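Local coordinates for protein Phi class glutathione transferase GSTF1 (Populus tremula x Populus tremuloides, PDB 4RI6) that probably catalyses the conjugation of glutathione to electrophilic substrates such as organic halides, as a Phi class glutathione transferase that binds glutathione, at residues Lys86-Thr91 and Asp160-Ala165. Residues are numbered along the deposited sequence; the frame is centred on the assembly and turned at random.
Sequences KSLYGT and DEFSFA. Unlike the reference sequence in segment 86-91: Lys86 (reference Arg).
Leu88 O accepts from the backbone of Phe164 (Phe164 N to Leu88 O 2.7 Å, N-H...O angle 151°), while Ser87 OG donates to Glu161 OE2 at 2.5 Å, meeting the carboxylate from above its plane. The nearly straight chain of Glu161, with CG anti to the backbone N (chi1 -151°), carries its acid group across to the serine. Two waters extend this edge: both donate to Phe162 O, one also to Ser87 O and the other to Ser87 OG.

Apolar contacts fill the buried side. Leu88 and Phe162 lie alongside each other, with Leu88 CD1 3.8 Å from Phe162 CE2. The planes of the Tyr89 and Phe164 rings are inclined by just 16°, but the rings are strongly offset and share little overlap; Tyr89 CE2 comes to 3.3 Å from Phe164 CD2. Beyond this pair, Tyr89 OH is hydrogen-bonded to Asp100 OD1 and Arg74 NH1, and Phe164 also packs on helix 14-25. An alanine at Tyr89 is likely to leave one flank of the Phe164 ring without its neighbour and deprive Asp100 and Arg74 of their shared hydroxyl.

Ser163 is the N-cap of helix 164-179: its OG accepts from Ala165 N at 3.0 Å, while Asp166 OD2 accepts from Ser163 N, the reciprocal half of a capping box. The pattern is consistent with the Ser-x-x-Asp N-capping box known at the start of this helix in glutathione transferases, here set against the linker leading from the thioredoxin-like domain into helix 93-122.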
# COMPACT_ATOMS: atom_id res chain seq x y z
N LYS A 86 -18.12 5.41 12.95
CA LYS A 86 -17.19 4.77 13.87
C LYS A 86 -16.59 3.48 13.31
O LYS A 86 -15.48 3.09 13.70
CB LYS A 86 -17.88 4.46 15.20
CG LYS A 86 -18.44 5.68 15.88
CD LYS A 86 -18.77 5.41 17.33
CE LYS A 86 -19.49 6.58 17.95
NZ LYS A 86 -19.67 6.40 19.42
N SER A 87 -17.30 2.81 12.41
CA SER A 87 -16.87 1.50 11.95
C SER A 87 -16.03 1.55 10.68
O SER A 87 -15.68 0.50 10.14
CB SER A 87 -18.08 0.61 11.68
OG SER A 87 -18.68 0.95 10.44
N LEU A 88 -15.69 2.75 10.20
CA LEU A 88 -15.10 2.88 8.86
C LEU A 88 -13.84 2.02 8.70
O LEU A 88 -13.64 1.41 7.64
CB LEU A 88 -14.79 4.35 8.54
CG LEU A 88 -14.26 4.64 7.13
CD1 LEU A 88 -15.28 4.26 6.04
CD2 LEU A 88 -13.88 6.11 7.00
N TYR A 89 -13.01 1.97 9.73
CA TYR A 89 -11.80 1.14 9.71
C TYR A 89 -11.86 0.16 10.88
O TYR A 89 -10.85 -0.14 11.53
CB TYR A 89 -10.54 2.02 9.74
CG TYR A 89 -9.42 1.58 8.81
CD1 TYR A 89 -8.93 0.27 8.81
CD2 TYR A 89 -8.83 2.49 7.94
CE1 TYR A 89 -7.90 -0.11 7.97
CE2 TYR A 89 -7.81 2.11 7.08
CZ TYR A 89 -7.34 0.83 7.10
OH TYR A 89 -6.30 0.49 6.25
N GLY A 90 -13.06 -0.35 11.13
CA GLY A 90 -13.30 -1.29 12.21
C GLY A 90 -13.38 -0.64 13.58
O GLY A 90 -13.25 0.58 13.71
N THR A 91 -13.57 -1.47 14.60
CA THR A 91 -13.69 -0.98 15.97
C THR A 91 -12.81 -1.74 16.94
O THR A 91 -12.85 -1.50 18.15
CB THR A 91 -15.13 -1.10 16.47
OG1 THR A 91 -15.50 -2.48 16.48
CG2 THR A 91 -16.06 -0.31 15.56
N ASP A 160 -20.01 -7.08 6.04
CA ASP A 160 -21.42 -6.66 5.92
C ASP A 160 -21.59 -5.15 6.06
O ASP A 160 -22.70 -4.64 6.08
CB ASP A 160 -22.30 -7.40 6.95
CG ASP A 160 -21.88 -7.17 8.38
OD1 ASP A 160 -21.01 -6.33 8.62
OD2 ASP A 160 -22.44 -7.84 9.28
N GLU A 161 -20.48 -4.43 6.13
CA GLU A 161 -20.50 -3.02 6.43
C GLU A 161 -19.52 -2.29 5.51
O GLU A 161 -18.43 -2.78 5.28
CB GLU A 161 -20.10 -2.82 7.90
CG GLU A 161 -20.69 -1.60 8.57
CD GLU A 161 -20.44 -1.59 10.08
OE1 GLU A 161 -20.01 -2.63 10.65
OE2 GLU A 161 -20.69 -0.54 10.71
N PHE A 162 -19.93 -1.14 4.98
CA PHE A 162 -19.02 -0.27 4.23
C PHE A 162 -17.77 -0.01 5.06
O PHE A 162 -17.87 0.25 6.26
CB PHE A 162 -19.71 1.06 3.87
CG PHE A 162 -18.84 2.03 3.10
CD1 PHE A 162 -18.63 1.87 1.74
CD2 PHE A 162 -18.29 3.14 3.72
CE1 PHE A 162 -17.86 2.77 1.02
CE2 PHE A 162 -17.51 4.05 3.01
CZ PHE A 162 -17.30 3.86 1.66
N SER A 163 -16.61 -0.09 4.43
CA SER A 163 -15.37 0.16 5.15
C SER A 163 -14.43 1.00 4.33
O SER A 163 -14.68 1.26 3.15
CB SER A 163 -14.66 -1.14 5.53
OG SER A 163 -13.96 -1.69 4.44
N PHE A 164 -13.32 1.38 4.94
CA PHE A 164 -12.29 2.08 4.21
C PHE A 164 -11.80 1.28 3.00
O PHE A 164 -11.36 1.85 2.00
CB PHE A 164 -11.10 2.43 5.12
CG PHE A 164 -10.09 3.28 4.44
CD1 PHE A 164 -10.39 4.60 4.16
CD2 PHE A 164 -8.90 2.76 3.98
CE1 PHE A 164 -9.52 5.38 3.47
CE2 PHE A 164 -8.01 3.56 3.30
CZ PHE A 164 -8.32 4.87 3.05
N ALA A 165 -11.87 -0.05 3.07
CA ALA A 165 -11.47 -0.86 1.92
C ALA A 165 -12.31 -0.50 0.71
O ALA A 165 -11.78 -0.32 -0.38
CB ALA A 165 -11.58 -2.32 2.22
O HOH W 1 -16.79 -1.31 8.35
O HOH W 2 -19.62 1.91 7.70